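Local coordinates for BolA (PDB 3TR3), which is of unknown function but probably takes part in bacterial stress responses, like other BolA proteins, at residues Q12-E15 against E20-V23; H8-W13 against F33-L38; P40-Q45 against R52-A57. One frame throughout, in Å; residues are numbered along the deposited sequence.

How the contacts relate
Helix 7-17 carries the first segments of contacts 1 and 2, which share Gln12 and Trp13 and have centres about 7 Å apart. From it, contact 1 reaches the outer strand 22-28 and contact 2 the middle strand 32-38, so one helix is seated on two neighbouring, antiparallel strands. Contact 3 comes later in the chain, in the loop after strand 32-38 and on helix 47-57; its centre lies about 11 Å from that of contact 1 and 14 Å from that of contact 2. Ile14 and Val54 touch between contacts 1 and 3, joining the two helices into one layer against the mixed three-stranded sheet.

Contact 1. Residues Q12-E15 against E20-V23; sequences QWIE and ESRV
The turn from helix 7-17 into strand 22-28, the first helix-to-strand connection of the BolA domain, is tied together here by Glu15 and Val23. Glu15 OE2 accepts the backbone Val23 N at 2.8 Å, a fairly straight bond (158°) that uses the anti lone pair, away from the other carboxylate oxygen. With CG beside its own backbone N (chi1 -62°) and the chain extended beyond (chi2 173°), Glu15 runs out alongside the start of the strand, its CG passing Ser21 O at 3.5 Å. Arg22 N, the amide before, bonds to Leu38 in the neighbouring strand, whereas the carboxylate binds an amide of the strand that is outermost within this chain. Lys11 NZ adds a long, weak ion pair to the same oxygen, which may help to keep it charged. A water bridges the two backbones nearby, giving one hydrogen to Glu15 O at 3.0 Å and the other to Ser21 O at 2.9 Å. Deeper in, beyond these polar groups, the Val23 CG2 methyl points into the angle of the Ile14 side chain, 3.8 Å from CB and 3.9 Å from CG2; the two side chains cross at about a right angle, both buried. Ser21 OG lies 3.4 Å from Ile14 O, but its hydrogen bond goes to Leu18 O, just past the end of helix 7-17. A carboxylate at the strand edge beside a small aliphatic contact thus closes the tight helix-to-strand turn that opens the class II KH-like fold of BolA proteins.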
loop_
_atom_site.group_PDB
_atom_site.type_symbol
_atom_site.label_atom_id
_atom_site.label_comp_id
_atom_site.label_asym_id
_atom_site.label_seq_id
_atom_site.Cartn_x
_atom_site.Cartn_y
_atom_site.Cartn_z
ATOM N N GLN B 12 -3.690 -5.716 6.524
ATOM C CA GLN B 12 -3.312 -6.412 7.739
ATOM C C GLN B 12 -3.578 -7.941 7.701
ATOM O O GLN B 12 -2.745 -8.716 8.140
ATOM C CB GLN B 12 -3.988 -5.769 8.950
ATOM C CG GLN B 12 -3.447 -4.365 9.248
ATOM C CD GLN B 12 -3.960 -3.787 10.575
ATOM O OE1 GLN B 12 -5.147 -3.927 10.928
ATOM N NE2 GLN B 12 -3.059 -3.132 11.317
ATOM N N TRP B 13 -4.746 -8.346 7.195
ATOM C CA TRP B 13 -5.179 -9.738 7.180
ATOM C C TRP B 13 -4.275 -10.591 6.283
ATOM O O TRP B 13 -3.867 -11.681 6.667
ATOM C CB TRP B 13 -6.629 -9.855 6.702
ATOM C CG TRP B 13 -7.670 -9.280 7.628
ATOM C CD1 TRP B 13 -7.546 -9.053 8.971
ATOM C CD2 TRP B 13 -8.997 -8.838 7.271
ATOM N NE1 TRP B 13 -8.710 -8.513 9.473
ATOM C CE2 TRP B 13 -9.617 -8.372 8.456
ATOM C CE3 TRP B 13 -9.721 -8.805 6.066
ATOM C CZ2 TRP B 13 -10.925 -7.868 8.476
ATOM C CZ3 TRP B 13 -11.020 -8.314 6.082
ATOM C CH2 TRP B 13 -11.610 -7.847 7.286
ATOM N N ILE B 14 -3.953 -10.085 5.098
ATOM C CA ILE B 14 -3.102 -10.816 4.175
ATOM C C ILE B 14 -1.681 -10.921 4.713
ATOM O O ILE B 14 -1.083 -11.978 4.659
ATOM C CB ILE B 14 -3.075 -10.177 2.792
ATOM C CG1 ILE B 14 -4.464 -10.191 2.155
ATOM C CG2 ILE B 14 -2.066 -10.878 1.915
ATOM C CD1 ILE B 14 -4.507 -9.367 0.810
ATOM N N GLU B 15 -1.141 -9.836 5.257
ATOM C CA GLU B 15 0.196 -9.901 5.857
ATOM C C GLU B 15 0.277 -10.769 7.124
ATOM O O GLU B 15 1.326 -11.279 7.467
ATOM C CB GLU B 15 0.757 -8.501 6.109
ATOM C CG GLU B 15 0.929 -7.702 4.816
ATOM C CD GLU B 15 1.324 -6.251 5.056
ATOM O OE1 GLU B 15 1.180 -5.769 6.204
ATOM O OE2 GLU B 15 1.783 -5.601 4.092
ATOM N N GLU B 20 6.011 -13.304 5.085
ATOM C CA GLU B 20 6.891 -12.629 4.144
ATOM C C GLU B 20 6.123 -11.898 3.032
ATOM O O GLU B 20 6.721 -11.508 2.028
ATOM C CB GLU B 20 7.905 -13.618 3.523
ATOM C CG GLU B 20 8.610 -14.492 4.511
ATOM C CD GLU B 20 9.353 -13.698 5.578
ATOM O OE1 GLU B 20 9.984 -12.680 5.218
ATOM O OE2 GLU B 20 9.309 -14.092 6.773
ATOM N N SER B 21 4.817 -11.696 3.189
ATOM C CA SER B 21 4.116 -10.882 2.191
ATOM C C SER B 21 4.043 -9.394 2.580
ATOM O O SER B 21 3.984 -9.037 3.759
ATOM C CB SER B 21 2.726 -11.443 1.803
ATOM O OG SER B 21 1.824 -11.448 2.896
ATOM N N ARG B 22 4.071 -8.542 1.567
ATOM C CA ARG B 22 3.817 -7.099 1.704
ATOM C C ARG B 22 2.677 -6.707 0.779
ATOM O O ARG B 22 2.760 -6.934 -0.453
ATOM C CB ARG B 22 5.077 -6.272 1.388
ATOM C CG ARG B 22 4.888 -4.736 1.542
ATOM C CD ARG B 22 6.205 -3.944 1.441
ATOM N NE ARG B 22 7.176 -4.359 2.459
ATOM C CZ ARG B 22 8.497 -4.278 2.310
ATOM N NH1 ARG B 22 9.009 -3.804 1.175
ATOM N NH2 ARG B 22 9.309 -4.679 3.291
ATOM N N VAL B 23 1.595 -6.148 1.353
ATOM C CA VAL B 23 0.553 -5.553 0.499
ATOM C C VAL B 23 0.934 -4.071 0.134
ATOM O O VAL B 23 0.731 -3.136 0.924
ATOM C CB VAL B 23 -0.875 -5.688 1.109
ATOM C CG1 VAL B 23 -1.942 -5.244 0.115
ATOM C CG2 VAL B 23 -1.138 -7.119 1.563
HETATM O O HOH W 1 3.974 -10.267 6.384
#

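Contact 2. Residues H8-W13 against F33-L38; sequences HDIKQW and FEAVVL
Asp9 OD2 is gripped by Asn2 ND2 and Thr6 N, which pins the first turn of helix 7-17 from which the next residue, Ile10, reaches Phe33. The backbone of Asp9 is held as well: its O receives Trp13 N at 2.9 Å and sits 3.1 Å above the plane of the Trp13 indole, toward the rim of the ring system. Ile10, on the side of the helix turned to the sheet, makes the whole contact with strand 32-38. Its CG1 lies over one face of the Phe33 ring, 4.2 Å from the ring centroid and 25° off the normal, a CH-pi contact. The approach is displaced toward one side of the ring, with Phe33 CD1 the nearest carbon to Ile10 CG1 at 3.8 Å. The other branch, Ile10 CG2, leans toward the Ala35 CB methyl at a looser 4.4 Å. With CG1 beside the backbone N (chi1 -61°) and CG2 anti to it, one branch meets the aromatic face and the other turns to the alanine two residues along. Phe33 and Ala35 lie on the same face of the strand, the one on which the helices of this alpha/beta BolA domain pack; Ile10 CA and Ala35 CA, the nearest pair across the segments, are 8.0 Å apart. All three residues are buried in the core, where Val5 and Ile66 also touch Ile10, and Leu69 and Leu71 of strand 68-74 touch Phe33 and Ala35 respectively. The Phe33 side chain is about 10 Å from the bound cobalt ion, which is held by His32, the preceding residue, and His67.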
loop_
_atom_site.group_PDB
_atom_site.type_symbol
_atom_site.label_atom_id
_atom_site.label_comp_id
_atom_site.label_asym_id
_atom_site.label_seq_id
_atom_site.Cartn_x
_atom_site.Cartn_y
_atom_site.Cartn_z
ATOM N N HIS B 8 -7.318 -1.065 4.992
ATOM C CA HIS B 8 -6.297 -1.381 6.005
ATOM C C HIS B 8 -6.536 -2.805 6.586
ATOM O O HIS B 8 -5.607 -3.469 7.010
ATOM C CB HIS B 8 -6.312 -0.321 7.121
ATOM C CG HIS B 8 -5.156 -0.404 8.072
ATOM N ND1 HIS B 8 -3.844 -0.220 7.679
ATOM C CD2 HIS B 8 -5.114 -0.642 9.411
ATOM C CE1 HIS B 8 -3.045 -0.332 8.728
ATOM N NE2 HIS B 8 -3.794 -0.587 9.791
ATOM N N ASP B 9 -7.799 -3.226 6.641
ATOM C CA ASP B 9 -8.139 -4.602 6.932
ATOM C C ASP B 9 -7.488 -5.555 5.907
ATOM O O ASP B 9 -6.803 -6.489 6.284
ATOM C CB ASP B 9 -9.651 -4.805 6.904
ATOM C CG ASP B 9 -10.354 -4.164 8.082
ATOM O OD1 ASP B 9 -9.755 -4.035 9.174
ATOM O OD2 ASP B 9 -11.528 -3.780 7.897
ATOM N N ILE B 10 -7.741 -5.319 4.625
ATOM C CA ILE B 10 -7.287 -6.199 3.577
ATOM C C ILE B 10 -5.768 -6.378 3.756
ATOM O O ILE B 10 -5.249 -7.504 3.671
ATOM C CB ILE B 10 -7.559 -5.608 2.160
ATOM C CG1 ILE B 10 -9.057 -5.378 1.896
ATOM C CG2 ILE B 10 -6.945 -6.498 1.074
ATOM C CD1 ILE B 10 -9.918 -6.591 1.981
ATOM N N LYS B 11 -5.077 -5.268 4.042
ATOM C CA LYS B 11 -3.624 -5.249 4.135
ATOM C C LYS B 11 -3.086 -5.983 5.360
ATOM O O LYS B 11 -2.125 -6.770 5.245
ATOM C CB LYS B 11 -3.086 -3.810 4.102
ATOM C CG LYS B 11 -1.729 -3.632 4.755
ATOM C CD LYS B 11 -1.147 -2.254 4.427
ATOM C CE LYS B 11 -0.044 -1.872 5.409
ATOM N NZ LYS B 11 1.271 -2.464 5.084
ATOM N N GLN B 12 -3.690 -5.716 6.524
ATOM C CA GLN B 12 -3.312 -6.412 7.739
ATOM C C GLN B 12 -3.578 -7.941 7.701
ATOM O O GLN B 12 -2.745 -8.716 8.140
ATOM C CB GLN B 12 -3.988 -5.769 8.950
ATOM C CG GLN B 12 -3.447 -4.365 9.248
ATOM C CD GLN B 12 -3.960 -3.787 10.575
ATOM O OE1 GLN B 12 -5.147 -3.927 10.928
ATOM N NE2 GLN B 12 -3.059 -3.132 11.317
ATOM N N TRP B 13 -4.746 -8.346 7.195
ATOM C CA TRP B 13 -5.179 -9.738 7.180
ATOM C C TRP B 13 -4.275 -10.591 6.283
ATOM O O TRP B 13 -3.867 -11.681 6.667
ATOM C CB TRP B 13 -6.629 -9.855 6.702
ATOM C CG TRP B 13 -7.670 -9.280 7.628
ATOM C CD1 TRP B 13 -7.546 -9.053 8.971
ATOM C CD2 TRP B 13 -8.997 -8.838 7.271
ATOM N NE1 TRP B 13 -8.710 -8.513 9.473
ATOM C CE2 TRP B 13 -9.617 -8.372 8.456
ATOM C CE3 TRP B 13 -9.721 -8.805 6.066
ATOM C CZ2 TRP B 13 -10.925 -7.868 8.476
ATOM C CZ3 TRP B 13 -11.020 -8.314 6.082
ATOM C CH2 TRP B 13 -11.610 -7.847 7.286
ATOM N N PHE B 33 -12.567 -4.651 -4.113
ATOM C CA PHE B 33 -11.219 -4.270 -3.741
ATOM C C PHE B 33 -10.227 -4.767 -4.806
ATOM O O PHE B 33 -10.546 -5.662 -5.598
ATOM C CB PHE B 33 -10.846 -4.886 -2.388
ATOM C CG PHE B 33 -11.685 -4.418 -1.231
ATOM C CD1 PHE B 33 -11.270 -3.332 -0.441
ATOM C CD2 PHE B 33 -12.867 -5.079 -0.897
ATOM C CE1 PHE B 33 -12.035 -2.918 0.670
ATOM C CE2 PHE B 33 -13.656 -4.661 0.198
ATOM C CZ PHE B 33 -13.245 -3.588 0.978
ATOM N N GLU B 34 -9.041 -4.158 -4.814
ATOM C CA GLU B 34 -7.881 -4.604 -5.588
ATOM C C GLU B 34 -6.695 -4.546 -4.666
ATOM O O GLU B 34 -6.544 -3.600 -3.890
ATOM C CB GLU B 34 -7.584 -3.686 -6.770
ATOM C CG GLU B 34 -8.696 -3.558 -7.777
ATOM C CD GLU B 34 -8.546 -2.302 -8.634
ATOM O OE1 GLU B 34 -7.756 -1.399 -8.253
ATOM O OE2 GLU B 34 -9.220 -2.218 -9.689
ATOM N N ALA B 35 -5.837 -5.550 -4.759
ATOM C CA ALA B 35 -4.648 -5.605 -3.941
ATOM C C ALA B 35 -3.467 -6.036 -4.810
ATOM O O ALA B 35 -3.631 -6.837 -5.730
ATOM C CB ALA B 35 -4.858 -6.575 -2.755
ATOM N N VAL B 36 -2.294 -5.464 -4.543
ATOM C CA VAL B 36 -1.068 -5.854 -5.199
ATOM C C VAL B 36 -0.283 -6.430 -4.057
ATOM O O VAL B 36 -0.126 -5.772 -3.029
ATOM C CB VAL B 36 -0.310 -4.679 -5.850
ATOM C CG1 VAL B 36 0.913 -5.178 -6.600
ATOM C CG2 VAL B 36 -1.238 -3.868 -6.785
ATOM N N VAL B 37 0.108 -7.703 -4.207
ATOM C CA VAL B 37 0.745 -8.466 -3.141
ATOM C C VAL B 37 2.102 -8.944 -3.624
ATOM O O VAL B 37 2.215 -9.471 -4.742
ATOM C CB VAL B 37 -0.108 -9.684 -2.701
ATOM C CG1 VAL B 37 0.531 -10.351 -1.491
ATOM C CG2 VAL B 37 -1.500 -9.245 -2.345
ATOM N N LEU B 38 3.129 -8.699 -2.808
ATOM C CA LEU B 38 4.459 -9.207 -3.059
ATOM C C LEU B 38 4.696 -10.324 -2.051
ATOM O O LEU B 38 4.409 -10.152 -0.862
ATOM C CB LEU B 38 5.562 -8.123 -2.943
ATOM C CG LEU B 38 5.476 -6.808 -3.747
ATOM C CD1 LEU B 38 6.816 -5.988 -3.848
ATOM C CD2 LEU B 38 4.867 -6.981 -5.125
#

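Contact 3. Residues P40-Q45 against R52-A57; sequences PTFEGQ and RLVYNA
Phe42 and Val54 cross at about a right angle, and so do Thr41 and Leu53, so that two neighbouring residues of the 40-45 loop meet two neighbouring residues of helix 47-57. The far end of the Phe42 ring makes the deeper contact: CZ approaches Val54 CG2 at 3.8 Å, the methyl coming in obliquely to the ring. Nearer the surface, Thr41 CG2 meets Leu53 CD1 at 4.0 Å, methyl to methyl. Thr41 OG1 sits beside the backbone N (chi1 -65°), which leaves CG2 anti to that N and directs the methyl to the leucine. The backbone of the loop sets both groups in place. Residues 40-42 form a short 3-10 turn, closed by Glu43 N to Pro40 O at 3.1 Å, and a type II beta turn follows at once from Phe42 to Gln45, with Gln45 N bonded to Phe42 O at 3.0 Å and Gly44 at its third position, phi 84°. These two turns redirect the chain, so that helix 47-57 lies beside the loop that precedes it. Leu18 and Thr73 also touch the buried Phe42 ring, and Leu71 of strand 68-74 touches Val54, which places the pair in the layer between helix 47-57 and strand 68-74. The contact lies in the strand-to-helix connection of the class II KH-like fold of BolA proteins.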
loop_
_atom_site.group_PDB
_atom_site.type_symbol
_atom_site.label_atom_id
_atom_site.label_comp_id
_atom_site.label_asym_id
_atom_site.label_seq_id
_atom_site.Cartn_x
_atom_site.Cartn_y
_atom_site.Cartn_z
ATOM N N PRO B 40 7.818 -13.733 -1.818
ATOM C CA PRO B 40 8.821 -14.619 -2.439
ATOM C C PRO B 40 8.309 -16.067 -2.599
ATOM O O PRO B 40 8.811 -16.803 -3.440
ATOM C CB PRO B 40 10.013 -14.545 -1.465
ATOM C CG PRO B 40 9.394 -14.168 -0.134
ATOM C CD PRO B 40 8.261 -13.239 -0.499
ATOM N N THR B 41 7.293 -16.441 -1.828
ATOM C CA THR B 41 6.656 -17.754 -1.915
ATOM C C THR B 41 5.954 -17.997 -3.270
ATOM O O THR B 41 5.669 -19.134 -3.656
ATOM C CB THR B 41 5.679 -17.939 -0.708
ATOM O OG1 THR B 41 6.435 -17.966 0.508
ATOM C CG2 THR B 41 4.857 -19.197 -0.797
ATOM N N PHE B 42 5.676 -16.929 -4.004
ATOM C CA PHE B 42 5.021 -17.066 -5.311
ATOM C C PHE B 42 6.031 -17.566 -6.350
ATOM O O PHE B 42 5.656 -17.912 -7.460
ATOM C CB PHE B 42 4.402 -15.742 -5.807
ATOM C CG PHE B 42 3.329 -15.159 -4.905
ATOM C CD1 PHE B 42 2.556 -15.965 -4.094
ATOM C CD2 PHE B 42 3.089 -13.782 -4.898
ATOM C CE1 PHE B 42 1.564 -15.396 -3.270
ATOM C CE2 PHE B 42 2.098 -13.217 -4.095
ATOM C CZ PHE B 42 1.323 -14.041 -3.276
ATOM N N GLU B 43 7.314 -17.596 -6.005
ATOM C CA GLU B 43 8.307 -18.057 -6.987
ATOM C C GLU B 43 7.977 -19.458 -7.487
ATOM O O GLU B 43 7.846 -20.408 -6.687
ATOM C CB GLU B 43 9.727 -17.989 -6.428
ATOM C CG GLU B 43 10.796 -18.243 -7.456
ATOM C CD GLU B 43 10.875 -17.167 -8.532
ATOM O OE1 GLU B 43 11.131 -15.964 -8.187
ATOM O OE2 GLU B 43 10.688 -17.538 -9.723
ATOM N N GLY B 44 7.782 -19.588 -8.798
ATOM C CA GLY B 44 7.549 -20.909 -9.404
ATOM C C GLY B 44 6.096 -21.346 -9.330
ATOM O O GLY B 44 5.766 -22.466 -9.701
ATOM N N GLN B 45 5.204 -20.473 -8.861
ATOM C CA GLN B 45 3.810 -20.867 -8.694
ATOM C C GLN B 45 2.994 -20.202 -9.795
ATOM O O GLN B 45 3.252 -19.080 -10.184
ATOM C CB GLN B 45 3.287 -20.487 -7.299
ATOM C CG GLN B 45 4.122 -21.005 -6.146
ATOM C CD GLN B 45 4.252 -22.543 -6.164
ATOM O OE1 GLN B 45 3.320 -23.244 -6.572
ATOM N NE2 GLN B 45 5.418 -23.067 -5.740
ATOM N N ARG B 52 -4.728 -18.224 -4.975
ATOM C CA ARG B 52 -5.349 -19.082 -3.975
ATOM C C ARG B 52 -4.678 -19.011 -2.607
ATOM O O ARG B 52 -5.361 -19.035 -1.568
ATOM C CB ARG B 52 -5.445 -20.517 -4.472
ATOM C CG ARG B 52 -6.519 -20.643 -5.494
ATOM C CD ARG B 52 -6.443 -21.954 -6.191
ATOM N NE ARG B 52 -7.655 -22.168 -6.973
ATOM C CZ ARG B 52 -7.928 -23.288 -7.644
ATOM N NH1 ARG B 52 -7.062 -24.306 -7.635
ATOM N NH2 ARG B 52 -9.067 -23.383 -8.327
ATOM N N LEU B 53 -3.350 -18.917 -2.597
ATOM C CA LEU B 53 -2.646 -18.758 -1.327
ATOM C C LEU B 53 -3.160 -17.508 -0.573
ATOM O O LEU B 53 -3.326 -17.538 0.655
ATOM C CB LEU B 53 -1.142 -18.669 -1.542
ATOM C CG LEU B 53 -0.422 -20.014 -1.629
ATOM C CD1 LEU B 53 1.094 -19.837 -1.892
ATOM C CD2 LEU B 53 -0.697 -20.860 -0.361
ATOM N N VAL B 54 -3.417 -16.428 -1.329
ATOM C CA VAL B 54 -3.854 -15.177 -0.760
ATOM C C VAL B 54 -5.296 -15.295 -0.226
ATOM O O VAL B 54 -5.569 -14.915 0.922
ATOM C CB VAL B 54 -3.704 -13.991 -1.762
ATOM C CG1 VAL B 54 -4.393 -12.761 -1.205
ATOM C CG2 VAL B 54 -2.217 -13.700 -2.070
ATOM N N TYR B 55 -6.198 -15.863 -1.032
ATOM C CA TYR B 55 -7.571 -16.083 -0.588
ATOM C C TYR B 55 -7.598 -16.996 0.629
ATOM O O TYR B 55 -8.439 -16.845 1.508
ATOM C CB TYR B 55 -8.415 -16.717 -1.682
ATOM C CG TYR B 55 -8.580 -15.876 -2.917
ATOM C CD1 TYR B 55 -8.719 -14.497 -2.813
ATOM C CD2 TYR B 55 -8.616 -16.455 -4.194
ATOM C CE1 TYR B 55 -8.869 -13.703 -3.938
ATOM C CE2 TYR B 55 -8.769 -15.657 -5.341
ATOM C CZ TYR B 55 -8.898 -14.274 -5.201
ATOM O OH TYR B 55 -9.074 -13.427 -6.300
ATOM N N ASN B 56 -6.697 -17.979 0.656
ATOM C CA ASN B 56 -6.642 -18.909 1.771
ATOM C C ASN B 56 -6.107 -18.247 3.051
ATOM O O ASN B 56 -6.621 -18.485 4.141
ATOM C CB ASN B 56 -5.820 -20.148 1.371
ATOM C CG ASN B 56 -5.761 -21.191 2.466
ATOM O OD1 ASN B 56 -4.853 -21.153 3.306
ATOM N ND2 ASN B 56 -6.719 -22.132 2.467
ATOM N N ALA B 57 -5.061 -17.430 2.900
ATOM C CA ALA B 57 -4.568 -16.561 3.957
ATOM C C ALA B 57 -5.652 -15.634 4.556
ATOM O O ALA B 57 -5.543 -15.260 5.706
ATOM C CB ALA B 57 -3.377 -15.724 3.448
#